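Local coordinates for protein peptide methionine sulfoxide reductase MsrA (Treponema denticola ATCC 35405, PDB 5FA9) that probably repairs oxidised proteins by reducing methionine sulfoxide to methionine, with fused MsrA and MsrB parts that act on the S and R sulfoxides, at residues B[72-77]-B[160-165]; B[115-120]-B[304-309]; B[19-24]-B[153-158]. The protein carries 2 engineered substitutions. One frame throughout, in Å; residues are numbered along the deposited sequence.

Contact 1 of 3, residues B[72-77]-B[160-165]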
loop_
_atom_site.group_PDB
_atom_site.type_symbol
_atom_site.label_atom_id
_atom_site.label_comp_id
_atom_site.label_asym_id
_atom_site.label_seq_id
_atom_site.Cartn_x
_atom_site.Cartn_y
_atom_site.Cartn_z
ATOM N N TYR B 72 1.806 11.335 -15.779
ATOM C CA TYR B 72 3.184 11.769 -15.591
ATOM C C TYR B 72 3.771 12.371 -16.865
ATOM O O TYR B 72 4.338 13.464 -16.838
ATOM C CB TYR B 72 4.046 10.598 -15.114
ATOM C CG TYR B 72 5.527 10.900 -15.073
ATOM C CD1 TYR B 72 6.053 11.766 -14.124
ATOM C CD2 TYR B 72 6.400 10.305 -15.974
ATOM C CE1 TYR B 72 7.405 12.043 -14.081
ATOM C CE2 TYR B 72 7.755 10.572 -15.936
ATOM C CZ TYR B 72 8.252 11.443 -14.989
ATOM O OH TYR B 72 9.600 11.715 -14.949
ATOM N N PHE B 73 3.626 11.660 -17.978
ATOM C CA PHE B 73 4.143 12.131 -19.259
ATOM C C PHE B 73 3.366 13.343 -19.767
ATOM O O PHE B 73 3.862 14.109 -20.593
ATOM C CB PHE B 73 4.108 11.009 -20.298
ATOM C CG PHE B 73 5.315 10.114 -20.266
ATOM C CD1 PHE B 73 5.338 8.984 -19.466
ATOM C CD2 PHE B 73 6.431 10.407 -21.035
ATOM C CE1 PHE B 73 6.449 8.161 -19.434
ATOM C CE2 PHE B 73 7.544 9.587 -21.009
ATOM C CZ PHE B 73 7.554 8.463 -20.207
ATOM N N ARG B 74 2.146 13.510 -19.268
ATOM C CA ARG B 74 1.301 14.630 -19.668
ATOM C C ARG B 74 1.827 15.955 -19.117
ATOM O O ARG B 74 1.706 16.997 -19.762
ATOM C CB ARG B 74 -0.137 14.401 -19.199
ATOM C CG ARG B 74 -1.055 15.600 -19.373
ATOM C CD ARG B 74 -2.301 15.460 -18.519
ATOM N NE ARG B 74 -3.359 16.377 -18.930
ATOM C CZ ARG B 74 -4.566 16.419 -18.374
ATOM N NH1 ARG B 74 -4.868 15.593 -17.381
ATOM N NH2 ARG B 74 -5.470 17.285 -18.809
ATOM N N ILE B 75 2.424 15.907 -17.931
ATOM C CA ILE B 75 2.838 17.124 -17.241
ATOM C C ILE B 75 4.340 17.395 -17.326
ATOM O O ILE B 75 4.843 18.311 -16.678
ATOM C CB ILE B 75 2.434 17.082 -15.754
ATOM C CG1 ILE B 75 3.167 15.949 -15.032
ATOM C CG2 ILE B 75 0.928 16.921 -15.614
ATOM C CD1 ILE B 75 2.892 15.896 -13.545
ATOM N N ILE B 76 5.057 16.606 -18.119
ATOM C CA ILE B 76 6.495 16.814 -18.267
ATOM C C ILE B 76 6.933 16.854 -19.727
ATOM O O ILE B 76 6.188 16.463 -20.625
ATOM C CB ILE B 76 7.316 15.712 -17.564
ATOM C CG1 ILE B 76 7.161 14.381 -18.302
ATOM C CG2 ILE B 76 6.928 15.590 -16.096
ATOM C CD1 ILE B 76 8.215 13.362 -17.946
ATOM N N ASP B 77 8.151 17.337 -19.948
ATOM C CA ASP B 77 8.809 17.217 -21.241
ATOM C C ASP B 77 9.830 16.086 -21.159
ATOM O O ASP B 77 10.917 16.266 -20.610
ATOM C CB ASP B 77 9.484 18.531 -21.641
ATOM C CG ASP B 77 10.111 18.472 -23.022
ATOM O OD1 ASP B 77 9.785 17.543 -23.791
ATOM O OD2 ASP B 77 10.932 19.358 -23.341
ATOM N N LYS B 160 -9.238 18.045 -15.844
ATOM C CA LYS B 160 -9.542 18.090 -17.270
ATOM C C LYS B 160 -9.199 16.746 -17.910
ATOM O O LYS B 160 -8.408 15.985 -17.352
ATOM C CB LYS B 160 -8.774 19.235 -17.938
ATOM C CG LYS B 160 -9.246 20.617 -17.511
ATOM C CD LYS B 160 -8.374 21.715 -18.096
ATOM C CE LYS B 160 -8.880 23.089 -17.690
ATOM N NZ LYS B 160 -8.040 24.184 -18.249
ATOM N N PRO B 161 -9.799 16.442 -19.076
ATOM C CA PRO B 161 -9.577 15.146 -19.731
ATOM C C PRO B 161 -8.104 14.819 -19.976
ATOM O O PRO B 161 -7.346 15.665 -20.449
ATOM C CB PRO B 161 -10.320 15.300 -21.060
ATOM C CG PRO B 161 -11.410 16.258 -20.756
ATOM C CD PRO B 161 -10.822 17.238 -19.781
ATOM N N LEU B 162 -7.718 13.591 -19.643
ATOM C CA LEU B 162 -6.355 13.121 -19.854
ATOM C C LEU B 162 -6.073 12.919 -21.339
ATOM O O LEU B 162 -4.957 13.148 -21.807
ATOM C CB LEU B 162 -6.118 11.816 -19.089
ATOM C CG LEU B 162 -4.738 11.162 -19.206
ATOM C CD1 LEU B 162 -3.642 12.133 -18.810
ATOM C CD2 LEU B 162 -4.669 9.903 -18.356
ATOM N N TYR B 163 -7.097 12.499 -22.075
ATOM C CA TYR B 163 -6.962 12.230 -23.501
ATOM C C TYR B 163 -7.885 13.118 -24.326
ATOM O O TYR B 163 -8.788 13.759 -23.790
ATOM C CB TYR B 163 -7.254 10.758 -23.799
ATOM C CG TYR B 163 -6.357 9.796 -23.057
ATOM C CD1 TYR B 163 -5.036 9.613 -23.443
ATOM C CD2 TYR B 163 -6.832 9.067 -21.974
ATOM C CE1 TYR B 163 -4.211 8.734 -22.769
ATOM C CE2 TYR B 163 -6.015 8.185 -21.294
ATOM C CZ TYR B 163 -4.705 8.022 -21.697
ATOM O OH TYR B 163 -3.885 7.145 -21.024
ATOM N N ASP B 164 -7.642 13.154 -25.633
ATOM C CA ASP B 164 -8.486 13.907 -26.552
ATOM C C ASP B 164 -9.914 13.372 -26.544
ATOM O O ASP B 164 -10.167 12.245 -26.972
ATOM C CB ASP B 164 -7.909 13.853 -27.969
ATOM C CG ASP B 164 -8.688 14.708 -28.950
ATOM O OD1 ASP B 164 -9.381 15.647 -28.505
ATOM O OD2 ASP B 164 -8.607 14.439 -30.167
ATOM N N GLU B 165 -10.841 14.185 -26.051
ATOM C CA GLU B 165 -12.243 13.794 -25.977
ATOM C C GLU B 165 -13.104 14.636 -26.910
ATOM O O GLU B 165 -14.326 14.683 -26.769
ATOM C CB GLU B 165 -12.759 13.913 -24.541
ATOM C CG GLU B 165 -12.095 12.962 -23.562
ATOM C CD GLU B 165 -12.840 12.873 -22.245
ATOM O OE1 GLU B 165 -13.943 13.452 -22.143
ATOM O OE2 GLU B 165 -12.323 12.226 -21.310
HETATM O O HOH W 1 -6.768 14.851 -16.004
#

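Contact 2 of 3, residues B[115-120]-B[304-309]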
loop_
_atom_site.group_PDB
_atom_site.type_symbol
_atom_site.label_atom_id
_atom_site.label_comp_id
_atom_site.label_asym_id
_atom_site.label_seq_id
_atom_site.Cartn_x
_atom_site.Cartn_y
_atom_site.Cartn_z
ATOM N N GLN B 115 7.760 6.766 -26.703
ATOM C CA GLN B 115 8.808 7.126 -27.656
ATOM C C GLN B 115 8.256 7.285 -29.071
ATOM O O GLN B 115 8.768 8.079 -29.862
ATOM C CB GLN B 115 9.923 6.077 -27.640
ATOM C CG GLN B 115 11.115 6.415 -28.525
ATOM C CD GLN B 115 11.791 7.714 -28.126
ATOM O OE1 GLN B 115 12.590 7.750 -27.191
ATOM N NE2 GLN B 115 11.475 8.789 -28.839
ATOM N N LYS B 116 7.205 6.532 -29.379
ATOM C CA LYS B 116 6.575 6.577 -30.694
ATOM C C LYS B 116 5.898 7.919 -30.976
ATOM O O LYS B 116 5.499 8.191 -32.107
ATOM C CB LYS B 116 5.556 5.443 -30.825
ATOM C CG LYS B 116 6.146 4.057 -30.607
ATOM C CD LYS B 116 5.269 2.973 -31.212
ATOM C CE LYS B 116 5.928 1.607 -31.096
ATOM N NZ LYS B 116 4.961 0.499 -31.325
ATOM N N LYS B 117 5.765 8.750 -29.948
ATOM C CA LYS B 117 5.128 10.054 -30.097
ATOM C C LYS B 117 6.149 11.186 -30.129
ATOM O O LYS B 117 5.781 12.360 -30.190
ATOM C CB LYS B 117 4.128 10.294 -28.965
ATOM C CG LYS B 117 3.018 9.263 -28.884
ATOM C CD LYS B 117 2.070 9.577 -27.739
ATOM C CE LYS B 117 0.935 8.572 -27.670
ATOM N NZ LYS B 117 -0.036 8.913 -26.595
ATOM N N TYR B 118 7.430 10.835 -30.089
ATOM C CA TYR B 118 8.488 11.839 -30.060
ATOM C C TYR B 118 9.607 11.547 -31.052
ATOM O O TYR B 118 10.111 10.426 -31.129
ATOM C CB TYR B 118 9.074 11.951 -28.650
ATOM C CG TYR B 118 8.162 12.628 -27.652
ATOM C CD1 TYR B 118 8.179 14.008 -27.496
ATOM C CD2 TYR B 118 7.290 11.889 -26.864
ATOM C CE1 TYR B 118 7.351 14.634 -26.584
ATOM C CE2 TYR B 118 6.457 12.507 -25.949
ATOM C CZ TYR B 118 6.492 13.879 -25.815
ATOM O OH TYR B 118 5.666 14.500 -24.905
ATOM N N SER B 119 9.992 12.569 -31.810
ATOM C CA SER B 119 11.128 12.472 -32.716
ATOM C C SER B 119 12.418 12.446 -31.907
ATOM O O SER B 119 13.307 11.631 -32.151
ATOM C CB SER B 119 11.140 13.638 -33.705
ATOM O OG SER B 119 9.844 13.879 -34.225
ATOM N N ARG B 120 12.505 13.351 -30.938
ATOM C CA ARG B 120 13.643 13.408 -30.031
ATOM C C ARG B 120 13.593 12.238 -29.053
ATOM O O ARG B 120 12.511 11.822 -28.638
ATOM C CB ARG B 120 13.652 14.740 -29.276
ATOM C CG ARG B 120 14.953 15.516 -29.376
ATOM C CD ARG B 120 14.696 17.011 -29.324
ATOM N NE ARG B 120 13.837 17.445 -30.424
ATOM C CZ ARG B 120 13.476 18.705 -30.642
ATOM N NH1 ARG B 120 13.897 19.668 -29.835
ATOM N NH2 ARG B 120 12.692 19.002 -31.669
ATOM N N TYR B 304 -7.574 4.891 -31.516
ATOM C CA TYR B 304 -7.452 4.596 -30.090
ATOM C C TYR B 304 -6.042 4.146 -29.715
ATOM O O TYR B 304 -5.864 3.283 -28.856
ATOM C CB TYR B 304 -8.472 3.532 -29.683
ATOM C CG TYR B 304 -9.904 4.004 -29.782
ATOM C CD1 TYR B 304 -10.623 3.856 -30.961
ATOM C CD2 TYR B 304 -10.533 4.609 -28.702
ATOM C CE1 TYR B 304 -11.931 4.291 -31.060
ATOM C CE2 TYR B 304 -11.843 5.046 -28.791
ATOM C CZ TYR B 304 -12.537 4.884 -29.972
ATOM O OH TYR B 304 -13.839 5.316 -30.068
ATOM N N GLY B 305 -5.044 4.746 -30.358
ATOM C CA GLY B 305 -3.655 4.397 -30.117
ATOM C C GLY B 305 -3.167 4.717 -28.717
ATOM O O GLY B 305 -2.232 4.089 -28.220
ATOM N N ASP B 306 -3.796 5.696 -28.077
ATOM C CA ASP B 306 -3.381 6.129 -26.747
ATOM C C ASP B 306 -3.799 5.148 -25.653
ATOM O O ASP B 306 -3.334 5.242 -24.517
ATOM C CB ASP B 306 -3.955 7.514 -26.438
ATOM C CG ASP B 306 -3.317 8.607 -27.272
ATOM O OD1 ASP B 306 -2.279 8.339 -27.911
ATOM O OD2 ASP B 306 -3.855 9.734 -27.289
ATOM N N TYR B 307 -4.670 4.204 -25.999
ATOM C CA TYR B 307 -5.244 3.298 -25.011
ATOM C C TYR B 307 -4.659 1.888 -25.081
ATOM O O TYR B 307 -5.134 0.979 -24.400
ATOM C CB TYR B 307 -6.764 3.240 -25.176
ATOM C CG TYR B 307 -7.443 4.578 -24.999
ATOM C CD1 TYR B 307 -7.817 5.027 -23.738
ATOM C CD2 TYR B 307 -7.704 5.397 -26.090
ATOM C CE1 TYR B 307 -8.435 6.252 -23.570
ATOM C CE2 TYR B 307 -8.323 6.624 -25.931
ATOM C CZ TYR B 307 -8.686 7.045 -24.670
ATOM O OH TYR B 307 -9.302 8.265 -24.506
ATOM N N LEU B 308 -3.633 1.710 -25.906
ATOM C CA LEU B 308 -2.980 0.409 -26.051
ATOM C C LEU B 308 -2.393 -0.167 -24.748
ATOM O O LEU B 308 -2.558 -1.360 -24.489
ATOM C CB LEU B 308 -1.879 0.488 -27.117
ATOM C CG LEU B 308 -2.316 0.843 -28.539
ATOM C CD1 LEU B 308 -1.114 0.919 -29.468
ATOM C CD2 LEU B 308 -3.337 -0.156 -29.060
ATOM N N PRO B 309 -1.709 0.658 -23.926
ATOM C CA PRO B 309 -1.138 0.068 -22.705
ATOM C C PRO B 309 -2.170 -0.476 -21.717
ATOM O O PRO B 309 -1.822 -1.312 -20.883
ATOM C CB PRO B 309 -0.372 1.238 -22.081
ATOM C CG PRO B 309 -0.045 2.122 -23.222
ATOM C CD PRO B 309 -1.246 2.047 -24.111
#

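Contact 3 of 3, residues B[19-24]-B[153-158]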
loop_
_atom_site.group_PDB
_atom_site.type_symbol
_atom_site.label_atom_id
_atom_site.label_comp_id
_atom_site.label_asym_id
_atom_site.label_seq_id
_atom_site.Cartn_x
_atom_site.Cartn_y
_atom_site.Cartn_z
ATOM N N PHE B 19 -0.925 15.182 -8.762
ATOM C CA PHE B 19 -1.278 13.789 -8.503
ATOM C C PHE B 19 -2.193 13.604 -7.295
ATOM O O PHE B 19 -2.879 12.588 -7.185
ATOM C CB PHE B 19 -0.010 12.950 -8.320
ATOM C CG PHE B 19 0.631 12.537 -9.613
ATOM C CD1 PHE B 19 0.182 11.418 -10.295
ATOM C CD2 PHE B 19 1.678 13.267 -10.149
ATOM C CE1 PHE B 19 0.766 11.035 -11.488
ATOM C CE2 PHE B 19 2.267 12.889 -11.340
ATOM C CZ PHE B 19 1.809 11.771 -12.011
ATOM N N ARG B 20 -2.208 14.580 -6.394
ATOM C CA ARG B 20 -3.072 14.505 -5.220
ATOM C C ARG B 20 -4.543 14.644 -5.607
ATOM O O ARG B 20 -5.433 14.308 -4.828
ATOM C CB ARG B 20 -2.691 15.577 -4.197
ATOM C CG ARG B 20 -3.112 16.987 -4.577
ATOM C CD ARG B 20 -2.543 18.010 -3.606
ATOM N NE ARG B 20 -2.888 17.706 -2.219
ATOM C CZ ARG B 20 -4.046 18.021 -1.649
ATOM N NH1 ARG B 20 -4.981 18.653 -2.344
ATOM N NH2 ARG B 20 -4.270 17.704 -0.380
ATOM N N GLN B 21 -4.790 15.137 -6.818
ATOM C CA GLN B 21 -6.149 15.359 -7.300
ATOM C C GLN B 21 -6.684 14.156 -8.070
ATOM O O GLN B 21 -7.841 14.143 -8.487
ATOM C CB GLN B 21 -6.204 16.600 -8.188
ATOM C CG GLN B 21 -5.821 17.889 -7.490
ATOM C CD GLN B 21 -5.932 19.092 -8.403
ATOM O OE1 GLN B 21 -7.030 19.574 -8.681
ATOM N NE2 GLN B 21 -4.793 19.579 -8.880
ATOM N N ILE B 22 -5.837 13.150 -8.257
ATOM C CA ILE B 22 -6.203 11.986 -9.054
ATOM C C ILE B 22 -6.793 10.881 -8.184
ATOM O O ILE B 22 -6.181 10.470 -7.200
ATOM C CB ILE B 22 -4.989 11.435 -9.827
ATOM C CG1 ILE B 22 -4.438 12.503 -10.772
ATOM C CG2 ILE B 22 -5.367 10.183 -10.602
ATOM C CD1 ILE B 22 -3.105 12.147 -11.384
ATOM N N PRO B 23 -7.997 10.408 -8.544
ATOM C CA PRO B 23 -8.679 9.325 -7.827
ATOM C C PRO B 23 -7.816 8.071 -7.716
ATOM O O PRO B 23 -7.107 7.724 -8.661
ATOM C CB PRO B 23 -9.917 9.061 -8.688
ATOM C CG PRO B 23 -10.167 10.352 -9.384
ATOM C CD PRO B 23 -8.811 10.929 -9.657
ATOM N N GLY B 24 -7.881 7.402 -6.570
ATOM C CA GLY B 24 -7.084 6.214 -6.335
ATOM C C GLY B 24 -5.794 6.514 -5.597
ATOM O O GLY B 24 -5.231 5.640 -4.938
ATOM N N ILE B 153 3.358 23.401 -13.466
ATOM C CA ILE B 153 2.244 22.588 -13.940
ATOM C C ILE B 153 0.923 23.342 -13.818
ATOM O O ILE B 153 0.711 24.087 -12.863
ATOM C CB ILE B 153 2.144 21.261 -13.151
ATOM C CG1 ILE B 153 3.514 20.585 -13.050
ATOM C CG2 ILE B 153 1.128 20.321 -13.788
ATOM C CD1 ILE B 153 4.210 20.407 -14.380
ATOM N N ASP B 154 0.039 23.156 -14.791
ATOM C CA ASP B 154 -1.317 23.675 -14.690
ATOM C C ASP B 154 -2.173 22.672 -13.924
ATOM O O ASP B 154 -2.616 21.669 -14.483
ATOM C CB ASP B 154 -1.902 23.948 -16.077
ATOM C CG ASP B 154 -3.342 24.421 -16.022
ATOM O OD1 ASP B 154 -3.736 25.022 -15.001
ATOM O OD2 ASP B 154 -4.081 24.191 -17.003
ATOM N N LEU B 155 -2.396 22.945 -12.642
ATOM C CA LEU B 155 -3.080 22.003 -11.758
ATOM C C LEU B 155 -4.526 21.737 -12.167
ATOM O O LEU B 155 -5.113 20.733 -11.764
ATOM C CB LEU B 155 -3.042 22.511 -10.314
ATOM C CG LEU B 155 -1.660 22.629 -9.670
ATOM C CD1 LEU B 155 -1.790 22.986 -8.198
ATOM C CD2 LEU B 155 -0.868 21.341 -9.847
ATOM N N THR B 156 -5.099 22.633 -12.964
ATOM C CA THR B 156 -6.475 22.472 -13.420
ATOM C C THR B 156 -6.595 21.332 -14.429
ATOM O O THR B 156 -7.695 20.853 -14.705
ATOM C CB THR B 156 -7.020 23.765 -14.053
ATOM O OG1 THR B 156 -6.251 24.096 -15.217
ATOM C CG2 THR B 156 -6.952 24.915 -13.059
ATOM N N LEU B 157 -5.459 20.903 -14.975
ATOM C CA LEU B 157 -5.427 19.795 -15.925
ATOM C C LEU B 157 -5.878 18.488 -15.282
ATOM O O LEU B 157 -6.461 17.631 -15.946
ATOM C CB LEU B 157 -4.024 19.626 -16.512
ATOM C CG LEU B 157 -3.549 20.702 -17.490
ATOM C CD1 LEU B 157 -2.191 20.333 -18.065
ATOM C CD2 LEU B 157 -4.567 20.903 -18.600
ATOM N N ALA B 158 -5.598 18.338 -13.991
ATOM C CA ALA B 158 -5.999 17.148 -13.244
ATOM C C ALA B 158 -7.516 16.979 -13.223
ATOM O O ALA B 158 -8.023 15.875 -13.026
ATOM C CB ALA B 158 -5.453 17.208 -11.825
HETATM O O HOH W 2 -8.334 14.029 -11.118
#

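Contact 1 of 3, residues B[72-77]-B[160-165]
Where helix 65-74 of the MsrA fold runs out, Arg74 sends its side chain to the irregular loop 160-165, which lies between helices 142-145 and 173-179. With CG anti to the backbone N (chi1 171°) and the chain extended from CG to NE, the guanidinium is carried straight out from the helix end to the backbone of Lys160 and Pro161. Those two carbonyls meet the group differently. Lys160 O sits at its edge, near the plane, 3.5 Å from Arg74 NH2. Pro161 O instead lies over one face, and although it is 3.0 Å from Arg74 NH2 the angle is too poor for a hydrogen bond. Leu162 CA lies over the same group, 3.8 Å above the plane and offset toward the rim. A water joins Arg74 NH1 to Lys160 O, but both of its legs are modelled implausibly short, so their lengths are doubtful. Apolar packing completes the contact: Leu162 CD1 rests against Arg74 CD at 3.6 Å, the two side chains crossing at a slant. The Leu162 side chain also touches Glu67, Ala70 and His71 one to two turns back along the helix. Beyond the two segments, Arg74 NH1 makes a weak hydrogen bond to Tyr18 OH, and Gln242 OE1 of the MsrB part accepts one from Leu162 N. A DTT molecule, probably from the crystallisation liquor, is bound at Lys160 and Pro161. A helix C-terminus here meets an irregular loop, consistent with the linker of an MsrA-MsrB fusion lying against its MsrA domain.

Contact 2 of 3, residues B[115-120]-B[304-309]
One salt bridge makes this contact: Lys117 NZ donates to Asp306 OD1 at 2.7 Å. Of the two carboxylate oxygens, OD1 takes the lysine; Asp306 OD2 is 4.0 Å from Lys117 NZ. The ammonium comes from above the carboxylate, 66° out of its plane. It gets there because the lysine chain is fully extended beyond CG, spanning a gap in which the nearest CA atoms, those of Lys117 and Asp306, are 10.0 Å apart. The bridge also draws Lys117 CE in beside Asp306 OD1, at 3.2 Å.

In the fold, the bridge ties the turn between helix 104-115 and the edge strand 125-128 of the MsrA sheet to the C-terminal part of the chain, beyond the antiparallel sheet of the MsrB part. Close by, Leu308 and Pro309 pack on Phe113 of helix 104-115, so apolar contacts accompany the ion pair.

Hydrogen bonds inside 115-120 shape the turn that presents the lysine. Tyr118 N bonds back to Gln115 O, closing a type I beta turn. Gln115 NE2 reaches Arg120 O at 3.2 Å, with that oxygen in the plane of its amide, and adds a weak bond to Tyr118 O. Gln115 OE1 accepts from Ile122 N.

Contact 3 of 3, residues B[19-24]-B[153-158]
Leu155 O takes two N-H groups: Gln21 NE2 from across the contact, at 3.1 Å, and Ala158 N from its own 3-10 turn, a weak bond. The cross bond is bent, with an N-H...O angle of 136°, and the amide nitrogen stands 31° out of the carbonyl plane. The stronger partner of Gln21 NE2 is Gly17 O of helix 12-19, so the amide nitrogen is shared between the end of that helix and the 3-10 segment. Two acceptors on one nitrogen should restrict rotation of the amide about its last torsion.

The glutamine reaches over with CG beside its backbone N (chi1 -62°) and an extended chain, crossing the Leu155 side chain at about a right angle. Its root packs as well: Gln21 CB lies 3.8 Å from Ala158 CB, whose CB is directed at the other segment. At the far end Gln21 NE2 comes to 3.7 Å from Leu155 CB.

Helix 12-19 of the MsrA part starts just after Ser11, an engineered residue at the predicted active-site position. The type I turn from Phe19 to Ile22 carries on from the last residue of this helix and leads toward strand 25-33. Contact 3 sets that turn against the chain that comes after helix 142-145, while Tyr18 touches Leu157 and Ala158 from the helix itself. Leu155 and Ser11 have side chains about 10 Å apart at their nearest atoms.

A water donates to both Gln21 O and Ala158 O, at 2.7 Å each, giving a second polar link between the backbones. At the start of the 3-10 turn, Asp154 OD1 accepts Thr156 OG1 at 2.7 Å, on the syn side but out of the carboxylate plane, and a weak bond from Thr156 N closes an Asx turn.

Overall arrangement
Along the chain the first segments come in the order 19-24, 72-77, 115-120, all in the MsrA part, followed by 153-158, 160-165 and 304-309, so the three contacts interleave. Contacts 1 and 3 are neighbours, with centres about 10 Å apart, and use consecutive pieces of one loop after helix 142-145; Arg74 NH1 approaches Leu157 O to 3.0 Å between them. Contact 2 is about 12 Å from contact 1, centre to centre, and meets it through Tyr163 and Tyr307. Contacts 2 and 3 do not touch: their centres are about 22 Å apart, their nearest atoms about 12 Å. Contacts 1 and 2 are consistent with a defined placement of the two fused halves.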